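Glp_546_48378_50642 (Giardia intestinalis, PDB 2QVW) cleaves double-stranded RNA into short interfering RNAs of 21 to 23 base pairs in the RNA interference pathway. Local coordinates at residues V624-L638 and A730-F743. Numbering follows the deposited sequence.
Sequences VPIPSGTIPFLIRLL and AILLACGEEAAGAF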
# COMPACT_ATOMS: atom_id res chain seq x y z
N VAL A 624 -4.66 30.43 4.81
CA VAL A 624 -4.58 29.13 5.48
C VAL A 624 -4.49 29.26 6.99
O VAL A 624 -3.69 30.03 7.52
CB VAL A 624 -3.37 28.33 4.96
CG1 VAL A 624 -3.15 27.10 5.83
CG2 VAL A 624 -3.61 27.92 3.51
N PRO A 625 -5.31 28.48 7.71
CA PRO A 625 -5.38 28.45 9.17
C PRO A 625 -4.21 27.72 9.81
O PRO A 625 -4.21 26.49 9.92
CB PRO A 625 -6.70 27.75 9.42
CG PRO A 625 -6.72 26.74 8.32
CD PRO A 625 -6.30 27.56 7.12
N ILE A 626 -3.21 28.47 10.25
CA ILE A 626 -2.05 27.88 10.89
C ILE A 626 -2.33 27.75 12.38
O ILE A 626 -3.16 28.47 12.93
CB ILE A 626 -0.81 28.77 10.68
CG1 ILE A 626 -0.93 30.07 11.48
CG2 ILE A 626 -0.65 29.07 9.20
CD1 ILE A 626 -2.04 31.01 11.01
N PRO A 627 -1.65 26.80 13.05
CA PRO A 627 -1.89 26.64 14.48
C PRO A 627 -1.65 27.97 15.19
O PRO A 627 -0.85 28.78 14.73
CB PRO A 627 -0.88 25.56 14.88
CG PRO A 627 0.25 25.79 13.92
CD PRO A 627 -0.48 26.02 12.62
N SER A 628 -2.36 28.18 16.29
CA SER A 628 -2.25 29.42 17.05
C SER A 628 -0.88 29.67 17.68
O SER A 628 -0.02 28.78 17.71
CB SER A 628 -3.32 29.44 18.15
OG SER A 628 -3.18 28.32 19.00
N GLY A 629 -0.70 30.88 18.19
CA GLY A 629 0.54 31.27 18.84
C GLY A 629 1.75 30.74 18.13
O GLY A 629 2.68 30.22 18.74
N THR A 630 1.75 30.87 16.81
CA THR A 630 2.87 30.38 16.01
C THR A 630 3.36 31.52 15.13
O THR A 630 4.40 31.43 14.47
CB THR A 630 2.41 29.19 15.14
OG1 THR A 630 3.54 28.37 14.82
CG2 THR A 630 1.77 29.68 13.85
N ILE A 631 2.60 32.61 15.15
CA ILE A 631 2.86 33.81 14.37
C ILE A 631 4.22 34.50 14.58
O ILE A 631 5.01 34.64 13.64
CB ILE A 631 1.75 34.85 14.63
CG1 ILE A 631 0.38 34.20 14.43
CG2 ILE A 631 1.89 35.99 13.66
CD1 ILE A 631 0.19 33.58 13.07
N PRO A 632 4.50 34.94 15.81
CA PRO A 632 5.77 35.61 16.06
C PRO A 632 6.99 34.92 15.45
O PRO A 632 7.82 35.57 14.82
CB PRO A 632 5.83 35.67 17.59
CG PRO A 632 5.04 34.46 18.00
CD PRO A 632 3.86 34.55 17.08
N PHE A 633 7.08 33.61 15.62
CA PHE A 633 8.20 32.84 15.10
C PHE A 633 8.19 32.80 13.58
O PHE A 633 9.24 32.87 12.93
CB PHE A 633 8.18 31.42 15.66
CG PHE A 633 9.29 30.55 15.17
CD1 PHE A 633 10.62 30.95 15.29
CD2 PHE A 633 9.02 29.32 14.59
CE1 PHE A 633 11.65 30.13 14.84
CE2 PHE A 633 10.05 28.49 14.14
CZ PHE A 633 11.36 28.90 14.27
N LEU A 634 6.99 32.68 13.03
CA LEU A 634 6.80 32.63 11.58
C LEU A 634 7.37 33.90 10.95
O LEU A 634 8.16 33.84 10.00
CB LEU A 634 5.31 32.50 11.25
CG LEU A 634 4.88 32.55 9.79
CD1 LEU A 634 5.78 31.66 8.95
CD2 LEU A 634 3.42 32.12 9.67
N ILE A 635 6.98 35.04 11.51
CA ILE A 635 7.43 36.35 11.03
C ILE A 635 8.95 36.40 10.96
O ILE A 635 9.53 36.88 9.99
CB ILE A 635 6.94 37.49 11.96
CG1 ILE A 635 5.50 37.24 12.41
CG2 ILE A 635 7.06 38.83 11.23
CD1 ILE A 635 4.48 37.22 11.28
N ARG A 636 9.60 35.90 12.00
CA ARG A 636 11.04 35.89 12.03
C ARG A 636 11.52 35.15 10.79
O ARG A 636 12.27 35.71 9.98
CB ARG A 636 11.53 35.15 13.27
CG ARG A 636 11.29 35.88 14.58
CD ARG A 636 12.17 37.12 14.73
NE ARG A 636 12.09 37.67 16.08
CZ ARG A 636 12.58 38.85 16.46
NH1 ARG A 636 13.21 39.62 15.58
NH2 ARG A 636 12.45 39.26 17.72
N LEU A 637 11.06 33.90 10.66
CA LEU A 637 11.44 33.05 9.54
C LEU A 637 11.09 33.64 8.19
O LEU A 637 11.56 33.17 7.17
CB LEU A 637 10.78 31.68 9.68
CG LEU A 637 11.22 30.90 10.94
CD1 LEU A 637 10.55 29.54 10.96
CD2 LEU A 637 12.75 30.73 10.95
N LEU A 638 10.27 34.68 8.18
CA LEU A 638 9.90 35.33 6.93
C LEU A 638 10.90 36.43 6.57
O LEU A 638 11.31 36.54 5.41
CB LEU A 638 8.49 35.92 7.03
CG LEU A 638 7.34 34.90 6.96
CD1 LEU A 638 6.01 35.62 7.14
CD2 LEU A 638 7.37 34.18 5.62
N ALA A 730 9.60 28.61 5.41
CA ALA A 730 9.27 29.40 6.59
C ALA A 730 7.96 28.95 7.25
O ALA A 730 7.83 28.97 8.47
CB ALA A 730 9.19 30.87 6.23
N ILE A 731 7.00 28.54 6.44
CA ILE A 731 5.72 28.08 6.96
C ILE A 731 5.90 26.72 7.63
O ILE A 731 5.50 26.54 8.77
CB ILE A 731 4.66 27.95 5.85
CG1 ILE A 731 4.29 29.33 5.31
CG2 ILE A 731 3.44 27.22 6.39
CD1 ILE A 731 5.37 29.97 4.49
N LEU A 732 6.49 25.78 6.90
CA LEU A 732 6.73 24.45 7.42
C LEU A 732 7.47 24.55 8.75
O LEU A 732 7.00 24.07 9.79
CB LEU A 732 7.57 23.67 6.41
CG LEU A 732 8.48 22.56 6.93
CD1 LEU A 732 7.65 21.37 7.38
CD2 LEU A 732 9.45 22.18 5.83
N LEU A 733 8.63 25.20 8.71
CA LEU A 733 9.49 25.39 9.87
C LEU A 733 8.81 25.97 11.10
O LEU A 733 9.08 25.54 12.22
CB LEU A 733 10.65 26.29 9.46
CG LEU A 733 11.70 25.60 8.60
CD1 LEU A 733 12.56 26.62 7.89
CD2 LEU A 733 12.55 24.71 9.48
N ALA A 734 7.92 26.94 10.89
CA ALA A 734 7.22 27.60 11.99
C ALA A 734 5.81 27.09 12.28
O ALA A 734 5.43 26.94 13.44
CB ALA A 734 7.19 29.08 11.74
N CYS A 735 5.02 26.84 11.23
CA CYS A 735 3.65 26.37 11.40
C CYS A 735 3.42 24.87 11.31
O CYS A 735 2.30 24.41 11.53
CB CYS A 735 2.74 27.06 10.38
SG CYS A 735 2.69 28.81 10.59
N GLY A 736 4.46 24.12 10.98
CA GLY A 736 4.28 22.68 10.87
C GLY A 736 4.06 22.24 9.44
O GLY A 736 3.94 23.06 8.54
N GLU A 737 3.99 20.93 9.23
CA GLU A 737 3.83 20.39 7.89
C GLU A 737 2.47 20.65 7.24
O GLU A 737 2.38 21.48 6.35
CB GLU A 737 4.12 18.89 7.89
CG GLU A 737 5.51 18.53 8.40
CD GLU A 737 5.62 17.07 8.77
OE1 GLU A 737 4.87 16.62 9.67
OE2 GLU A 737 6.44 16.37 8.16
N GLU A 738 1.43 19.96 7.69
CA GLU A 738 0.12 20.12 7.07
C GLU A 738 -0.24 21.57 6.76
O GLU A 738 -0.84 21.84 5.72
CB GLU A 738 -0.98 19.45 7.92
CG GLU A 738 -1.38 20.14 9.21
CD GLU A 738 -2.55 19.43 9.88
OE1 GLU A 738 -3.62 19.31 9.25
OE2 GLU A 738 -2.40 18.97 11.04
N ALA A 739 0.15 22.49 7.63
CA ALA A 739 -0.12 23.91 7.38
C ALA A 739 0.48 24.26 6.01
O ALA A 739 -0.20 24.78 5.14
CB ALA A 739 0.52 24.77 8.47
N ALA A 740 1.76 23.95 5.82
CA ALA A 740 2.43 24.21 4.55
C ALA A 740 1.74 23.41 3.45
O ALA A 740 1.59 23.88 2.33
CB ALA A 740 3.91 23.83 4.64
N GLY A 741 1.33 22.20 3.78
CA GLY A 741 0.67 21.36 2.79
C GLY A 741 -0.57 22.01 2.24
O GLY A 741 -0.85 21.91 1.04
N ALA A 742 -1.34 22.67 3.11
CA ALA A 742 -2.56 23.35 2.68
C ALA A 742 -2.17 24.56 1.85
O ALA A 742 -2.86 24.95 0.91
CB ALA A 742 -3.37 23.80 3.90
N PHE A 743 -1.03 25.15 2.21
CA PHE A 743 -0.48 26.30 1.53
C PHE A 743 -0.26 25.90 0.08
O PHE A 743 -0.59 26.64 -0.85
CB PHE A 743 0.85 26.69 2.17
CG PHE A 743 1.49 27.90 1.57
CD1 PHE A 743 0.95 29.17 1.76
CD2 PHE A 743 2.64 27.77 0.81
CE1 PHE A 743 1.55 30.30 1.20
CE2 PHE A 743 3.25 28.90 0.24
CZ PHE A 743 2.70 30.16 0.44
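Leu634 fits as a knob into a hole lined by Ala730, Ile731, Ala734 and Cys735, its two methyls divided between neighbouring turns of the opposing helix. Leu634 CD1 comes to 3.4 Å from the carbonyl O of Ala730, while CD2 turns to the sulfur of Cys735; with CG anti to the backbone N (chi1 175°), the branch leans across to a helix that its CB does not face directly. One turn on, Leu637 crosses Leu733 at about a right angle and sets CD1 against both Leu733 CB and Ala734 CB, the latter 3.5 Å away. Phe633 reaches past the same alanine: Ala734 CB lies obliquely off ring atom CD2, and the carbonyl O of Leu733 sits at the ring edge, in its plane. One face of the ring is covered near its rim by Leu637 CG, and Tyr598 meets the ring from outside the pair. The axes of the short helical segments 631-638 and 730-735 come within 8.7 Å, running nearly antiparallel at 150°, an approach consistent with the small side chains of Ala730 and Ala734. This is part of the all-helical second RNase III domain; helix 718-735 also carries the manganese ligands Asp722 and Glu725, and Leu733 additionally packs on helix 648-669, which supplies Glu651. Before helix 631-638, residues 624-630 wrap over the turn between the two C-terminal helices. There Ile626 CB, at 3.5 Å, and Thr630 CG2 both touch the Cys735 sulfur, while Pro627 lays its CG and CD against the carbonyl O of Cys735. Thr630 OG1 is 2.7 Å from Ala734 O. Past Gly736, where the backbone turns to positive phi, Val624 rests both methyls on helix 737-743, CG1 touching Ala742 CB at 3.8 Å and CG2 approaching the backbone N of Phe743.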